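Local coordinates for sensor protein kinase WalK (Staphylococcus aureus, PDB 4YWZ), which probably senses an extracellular signal through the Cache-type receptor domain and relays it as a histidine kinase in the essential WalKR two-component system, at residues A[47-50]-A[51-55]; A[139-142]-A[143-146]. The protein carries 1 engineered substitution. All coordinates share one frame; numbering follows the deposited sequence.

Contact 1 of 2, residues A[47-50]-A[51-55]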
ATOM      1  N   GLN A  47     -13.849 -10.338  17.240  1.00 28.05           N
ATOM      2  CA  GLN A  47     -14.482  -9.289  16.414  1.00 29.34           C
ATOM      3  C   GLN A  47     -13.718  -7.991  16.422  1.00 27.66           C
ATOM      4  O   GLN A  47     -13.498  -7.385  15.353  1.00 28.26           O
ATOM      5  CB  GLN A  47     -15.924  -9.067  16.849  1.00 30.68           C
ATOM      6  CG  GLN A  47     -16.608  -7.953  16.061  1.00 31.20           C
ATOM      7  CD  GLN A  47     -16.991  -8.432  14.676  1.00 30.45           C
ATOM      8  OE1 GLN A  47     -17.776  -9.360  14.538  1.00 33.17           O
ATOM      9  NE2 GLN A  47     -16.414  -7.819  13.644  1.00 30.63           N
ATOM     10  N   ASN A  48     -13.246  -7.531  17.588  1.00 27.14           N
ATOM     11  CA  ASN A  48     -12.505  -6.302  17.627  1.00 28.90           C
ATOM     12  C   ASN A  48     -11.205  -6.420  16.873  1.00 29.15           C
ATOM     13  O   ASN A  48     -10.801  -5.472  16.185  1.00 28.39           O
ATOM     14  CB  ASN A  48     -12.201  -5.947  19.105  1.00 30.37           C
ATOM     15  CG  ASN A  48     -11.265  -4.795  19.246  1.00 38.38           C
ATOM     16  OD1 ASN A  48     -11.641  -3.645  18.957  1.00 39.47           O
ATOM     17  ND2 ASN A  48      -9.984  -5.088  19.617  1.00 36.66           N
ATOM     18  N   LEU A  49     -10.505  -7.579  16.984  1.00 23.03           N
ATOM     19  CA  LEU A  49      -9.261  -7.676  16.285  1.00 24.79           C
ATOM     20  C   LEU A  49      -9.550  -7.589  14.773  1.00 21.91           C
ATOM     21  O   LEU A  49      -8.773  -6.984  14.024  1.00 22.74           O
ATOM     22  CB  LEU A  49      -8.557  -8.994  16.657  1.00 24.26           C
ATOM     23  CG  LEU A  49      -7.821  -8.901  18.025  1.00 26.14           C
ATOM     24  CD1 LEU A  49      -7.566 -10.387  18.399  1.00 26.58           C
ATOM     25  CD2 LEU A  49      -6.589  -8.119  17.950  1.00 26.73           C
ATOM     26  N   LEU A  50     -10.558  -8.332  14.334  1.00 22.27           N
ATOM     27  CA  LEU A  50     -10.860  -8.374  12.943  1.00 21.95           C
ATOM     28  C   LEU A  50     -11.108  -6.980  12.434  1.00 24.01           C
ATOM     29  O   LEU A  50     -10.550  -6.552  11.422  1.00 23.06           O
ATOM     30  CB  LEU A  50     -12.094  -9.173  12.642  1.00 23.31           C
ATOM     31  CG  LEU A  50     -11.982 -10.625  12.257  1.00 29.41           C
ATOM     32  CD1 LEU A  50     -10.775 -11.486  12.619  1.00 28.28           C
ATOM     33  CD2 LEU A  50     -13.330 -11.350  12.259  1.00 31.15           C
ATOM     34  N   SER A  51     -11.917  -6.295  13.163  1.00 23.27           N
ATOM     35  CA  SER A  51     -12.273  -4.890  12.763  1.00 26.82           C
ATOM     36  C   SER A  51     -11.129  -3.897  12.727  1.00 28.64           C
ATOM     37  O   SER A  51     -11.095  -3.054  11.775  1.00 27.91           O
ATOM     38  CB  SER A  51     -13.377  -4.406  13.701  1.00 28.37           C
ATOM     39  OG  SER A  51     -14.576  -5.070  13.308  1.00 29.46           O
ATOM     40  N   GLU A  52     -10.185  -3.975  13.677  1.00 22.77           N
ATOM     41  CA  GLU A  52      -8.993  -3.123  13.676  1.00 24.83           C
ATOM     42  C   GLU A  52      -8.200  -3.339  12.437  1.00 26.12           C
ATOM     43  O   GLU A  52      -7.731  -2.416  11.783  1.00 24.72           O
ATOM     44  CB  GLU A  52      -8.105  -3.441  14.844  1.00 27.84           C
ATOM     45  CG  GLU A  52      -8.638  -2.952  16.174  1.00 28.06           C
ATOM     46  CD  GLU A  52      -7.822  -3.438  17.370  1.00 34.48           C
ATOM     47  OE1 GLU A  52      -6.848  -4.208  17.215  1.00 30.35           O
ATOM     48  OE2 GLU A  52      -8.133  -2.972  18.484  1.00 35.58           O
ATOM     49  N   TYR A  53      -7.958  -4.612  12.093  1.00 24.17           N
ATOM     50  CA  TYR A  53      -7.217  -4.930  10.938  1.00 21.82           C
ATOM     51  C   TYR A  53      -7.860  -4.510   9.581  1.00 19.31           C
ATOM     52  O   TYR A  53      -7.094  -4.162   8.609  1.00 22.78           O
ATOM     53  CB  TYR A  53      -6.784  -6.442  10.960  1.00 23.96           C
ATOM     54  CG  TYR A  53      -5.612  -6.699  11.889  1.00 20.65           C
ATOM     55  CD1 TYR A  53      -4.365  -6.912  11.390  1.00 21.40           C
ATOM     56  CD2 TYR A  53      -5.772  -6.748  13.233  1.00 22.48           C
ATOM     57  CE1 TYR A  53      -3.254  -7.100  12.222  1.00 22.62           C
ATOM     58  CE2 TYR A  53      -4.678  -6.919  14.061  1.00 23.50           C
ATOM     59  CZ  TYR A  53      -3.463  -7.150  13.532  1.00 23.68           C
ATOM     60  OH  TYR A  53      -2.398  -7.376  14.377  1.00 24.20           O
ATOM     61  N   ALA A  54      -9.177  -4.617   9.533  1.00 23.18           N
ATOM     62  CA  ALA A  54      -9.895  -4.388   8.287  1.00 25.17           C
ATOM     63  C   ALA A  54      -9.975  -2.897   8.007  1.00 27.71           C
ATOM     64  O   ALA A  54     -10.337  -2.513   6.897  1.00 27.31           O
ATOM     65  CB  ALA A  54     -11.289  -4.994   8.293  1.00 24.18           C
ATOM     66  N   ASN A  55      -9.584  -2.098   8.971  1.00 25.65           N
ATOM     67  CA  ASN A  55      -9.522  -0.632   8.715  1.00 28.37           C
ATOM     68  C   ASN A  55      -8.501  -0.274   7.684  1.00 30.33           C
ATOM     69  O   ASN A  55      -8.539   0.833   7.133  1.00 33.23           O
ATOM     70  CB  ASN A  55      -9.125   0.079  10.006  1.00 30.98           C
ATOM     71  CG  ASN A  55      -9.497   1.521   9.984  1.00 43.33           C
ATOM     72  OD1 ASN A  55      -8.626   2.403  10.005  1.00 46.01           O
ATOM     73  ND2 ASN A  55     -10.814   1.781   9.909  1.00 43.82           N
TER
HETATM   74  O   HOH W   1     -10.111  -1.248  18.696  1.00 55.49           O
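Asn48 and Glu52 stand one helical turn apart on helix 46-54, where their polar ends meet above the backbone. Asn48 ND2 donates a weak hydrogen bond to Glu52 OE2 at 3.0 Å, bent to 144° at the hydrogen. The amide and carboxylate planes lie 79° apart, so the groups meet nearly crosswise rather than flat against each other. The amide leans toward the next turn because CG of Asn48 is anti to its backbone N (chi1 172°), while the extended Glu52 chain carries its carboxylate back to it. A water lies 2.9 Å from Asn48 OD1 and 2.6 Å from Glu52 OE2, beside the direct bond. Asn48 is exposed and suits a solvent-facing turn; the longer Glu52 also packs on Asn151 of the second subunit.

Main-chain bonds supply the regular alpha-helical ladder: Ser51 N to Gln47 O at 2.9 Å, Glu52 N to Asn48 O, Tyr53 N to Leu49 O, and Ala54 N to Leu50 O. Gln47, bent at chi2, sends NE2 to 3.3 Å from Ser51 OG; the stronger partner of this amide is Thr74 O.

The apolar contact of Leu49 CD2 with Tyr53 CE2 is loose, at 4.5 Å. A closer, polar approach is made at the edge of the Tyr53 ring, where Leu49 O lies near the ring plane, 3.1 Å from Tyr53 CD2.

The helix lies between the long helix 7-37 and the sheet. Leu49 and Tyr53 rest on Leu26, and Tyr53 also touches Gln25 and Ser29. Leu50, buried, packs on Ile62 and Phe64 of strand 59-66 and on Ala73 of strand 71-74, and small Ala54 fits against Ile62. Ile150 of the second subunit packs on Tyr53.

Contact 2 of 2, residues A[139-142]-A[143-146]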
ATOM      1  N   LYS A 139      -8.082  -5.575  -1.788  1.00 17.84           N
ATOM      2  CA  LYS A 139      -8.377  -4.734  -2.968  1.00 18.21           C
ATOM      3  C   LYS A 139      -7.207  -4.616  -3.914  1.00 19.71           C
ATOM      4  O   LYS A 139      -6.695  -3.504  -4.263  1.00 20.19           O
ATOM      5  CB  LYS A 139      -8.819  -3.382  -2.461  1.00 18.27           C
ATOM      6  CG  LYS A 139     -10.075  -3.345  -1.626  1.00 18.54           C
ATOM      7  CD  LYS A 139     -10.384  -1.970  -1.137  1.00 20.14           C
ATOM      8  CE  LYS A 139     -11.608  -2.021  -0.266  1.00 23.92           C
ATOM      9  NZ  LYS A 139     -12.101  -0.701   0.263  1.00 26.26           N
ATOM     10  N   ILE A 140      -6.765  -5.733  -4.458  1.00 15.99           N
ATOM     11  CA  ILE A 140      -5.644  -5.763  -5.384  1.00 17.50           C
ATOM     12  C   ILE A 140      -5.917  -4.969  -6.709  1.00 17.25           C
ATOM     13  O   ILE A 140      -4.940  -4.632  -7.396  1.00 18.44           O
ATOM     14  CB  ILE A 140      -5.183  -7.195  -5.688  1.00 19.95           C
ATOM     15  CG1 ILE A 140      -3.741  -7.243  -6.100  1.00 21.26           C
ATOM     16  CG2 ILE A 140      -6.109  -7.903  -6.661  1.00 21.79           C
ATOM     17  CD1 ILE A 140      -3.127  -8.593  -5.959  1.00 21.31           C
ATOM     18  N   ASN A 141      -7.205  -4.721  -6.990  1.00 18.80           N
ATOM     19  CA  ASN A 141      -7.555  -3.984  -8.214  1.00 22.60           C
ATOM     20  C   ASN A 141      -7.030  -2.599  -8.104  1.00 21.74           C
ATOM     21  O   ASN A 141      -6.772  -1.980  -9.162  1.00 22.74           O
ATOM     22  CB  ASN A 141      -9.026  -3.930  -8.511  1.00 22.32           C
ATOM     23  CG  ASN A 141      -9.256  -3.902  -9.985  1.00 25.56           C
ATOM     24  OD1 ASN A 141      -8.498  -4.498 -10.715  1.00 28.95           O
ATOM     25  ND2 ASN A 141     -10.162  -3.047 -10.403  1.00 29.02           N
ATOM     26  N   ASP A 142      -6.724  -2.090  -6.899  1.00 21.94           N
ATOM     27  CA  ASP A 142      -6.110  -0.795  -6.836  1.00 26.12           C
ATOM     28  C   ASP A 142      -4.732  -0.769  -7.500  1.00 24.04           C
ATOM     29  O   ASP A 142      -4.377   0.290  -8.066  1.00 23.00           O
ATOM     30  CB  ASP A 142      -6.038  -0.289  -5.379  1.00 30.50           C
ATOM     31  CG  ASP A 142      -7.429   0.156  -4.734  1.00 28.33           C
ATOM     32  OD1 ASP A 142      -8.410   0.550  -5.442  1.00 36.16           O
ATOM     33  OD2 ASP A 142      -7.377   0.246  -3.470  1.00 39.39           O
ATOM     34  N   VAL A 143      -3.931  -1.877  -7.463  1.00 18.31           N
ATOM     35  CA  VAL A 143      -2.655  -2.042  -8.151  1.00 19.76           C
ATOM     36  C   VAL A 143      -2.877  -2.025  -9.676  1.00 20.34           C
ATOM     37  O   VAL A 143      -2.284  -1.246 -10.394  1.00 20.20           O
ATOM     38  CB  VAL A 143      -1.886  -3.295  -7.724  1.00 22.91           C
ATOM     39  CG1 VAL A 143      -0.614  -3.304  -8.476  1.00 22.75           C
ATOM     40  CG2 VAL A 143      -1.725  -3.254  -6.154  1.00 26.17           C
ATOM     41  N   TYR A 144      -3.781  -2.888 -10.154  1.00 20.32           N
ATOM     42  CA  TYR A 144      -4.086  -2.921 -11.587  1.00 21.14           C
ATOM     43  C   TYR A 144      -4.576  -1.616 -12.117  1.00 19.75           C
ATOM     44  O   TYR A 144      -4.149  -1.175 -13.211  1.00 21.88           O
ATOM     45  CB  TYR A 144      -5.060  -4.084 -11.838  1.00 21.06           C
ATOM     46  CG  TYR A 144      -4.498  -5.486 -11.615  1.00 22.33           C
ATOM     47  CD1 TYR A 144      -3.584  -6.085 -12.506  1.00 29.33           C
ATOM     48  CD2 TYR A 144      -4.904  -6.220 -10.574  1.00 22.52           C
ATOM     49  CE1 TYR A 144      -3.150  -7.392 -12.264  1.00 28.36           C
ATOM     50  CE2 TYR A 144      -4.459  -7.539 -10.356  1.00 27.50           C
ATOM     51  CZ  TYR A 144      -3.616  -8.094 -11.199  1.00 28.47           C
ATOM     52  OH  TYR A 144      -3.194  -9.363 -10.928  1.00 30.58           O
ATOM     53  N   ASN A 145      -5.406  -0.936 -11.352  1.00 18.68           N
ATOM     54  CA  ASN A 145      -5.953   0.379 -11.742  1.00 18.94           C
ATOM     55  C   ASN A 145      -4.827   1.407 -11.875  1.00 25.21           C
ATOM     56  O   ASN A 145      -4.761   2.177 -12.811  1.00 25.03           O
ATOM     57  CB  ASN A 145      -7.003   0.916 -10.817  1.00 20.95           C
ATOM     58  CG  ASN A 145      -8.388   0.221 -10.947  1.00 23.69           C
ATOM     59  OD1 ASN A 145      -8.711  -0.334 -11.990  1.00 24.43           O
ATOM     60  ND2 ASN A 145      -9.112   0.213  -9.875  1.00 26.45           N
ATOM     61  N   GLN A 146      -3.917   1.388 -10.909  1.00 21.44           N
ATOM     62  CA  GLN A 146      -2.799   2.368 -10.969  1.00 22.61           C
ATOM     63  C   GLN A 146      -1.870   2.045 -12.140  1.00 22.90           C
ATOM     64  O   GLN A 146      -1.387   2.966 -12.792  1.00 24.24           O
ATOM     65  CB  GLN A 146      -2.142   2.434  -9.628  1.00 25.93           C
ATOM     66  CG  GLN A 146      -0.999   3.463  -9.668  1.00 28.25           C
ATOM     67  CD  GLN A 146      -1.364   4.917 -10.019  1.00 37.31           C
ATOM     68  OE1 GLN A 146      -2.549   5.314 -10.111  1.00 36.92           O
ATOM     69  NE2 GLN A 146      -0.271   5.739 -10.214  1.00 36.03           N
TER
HETATM   70  O   HOH W   2      -9.176   1.456  -7.601  1.00 40.44           O
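Ile140 and Tyr144 meet at the start of helix 141-149, with methyl CG2 of Ile140 4.1 Å from CE2 of Tyr144. Their side chains lie at a slant to each other. CG of Tyr144 lies anti to its own carbonyl carbon (chi1 -67°), which turns the ring back over the preceding turn. Asn141 lies across the base of the Tyr144 side chain, OD1 of Asn141 3.6 Å from CB of Tyr144, and its amide plane is inclined 42° to the ring. A looser apolar contact joins Ile140 CG1 to Val143 CG2.

On the solvent side, the amides of Asn141 and Asn145 approach obliquely, ND2 of Asn141 3.5 Å from OD1 of Asn145. A water links Asp142 with Asn145: it lies 2.5 Å from Asp142 OD1, to which it donates, and 2.6 Å from Asn145 ND2, from which it accepts. Asp142 is acidic and near the N-terminal end of the helix, where its charge probably suits the helix dipole; Asn145 is exposed, about a turn further on.

Behind these side chains, the backbone sets their spacing. Ile140 O receives Val143 N at 2.9 Å with the donor 55° out of the carbonyl plane, a tight opening turn, and Tyr144 N only weakly. The regular pattern then takes over in Asn145 N to Asn141 O at 2.8 Å and Gln146 N to Asp142 O at 3.1 Å.

Hydrophobic Ile140 and Val143 are buried against Phe15 of helix 7-37, Val143 reaching Leu12 as well. Ile140 also touches Trp118 and Leu105 of the sheet. Tyr144 packs on Leu105, touches Glu8 and makes a cation-pi contact with Arg116 of strand 114-126, which Asn141 touches too. The segment turns the chain from strand 129-138 into the C-terminal helix.

In the fold
Contacts 1 and 2 are two short helical pieces that both pack against the long helix 7-37: contact 1 against its C-terminal half, contact 2 near its N-terminal end. Their centres are 22 Å apart and their nearest atoms about 7 Å apart, so they do not touch within one chain. The dimer brings them together: Gln146 NE2 in contact 2 of each subunit is hydrogen-bonded to Glu52 O in contact 1 of the other. Helix 141-149 of one copy and helix 46-54 of its partner thereby share the subunit interface. Neither contact includes a bound ligand; in this two-chain assembly both join packing within the subunit to the interface.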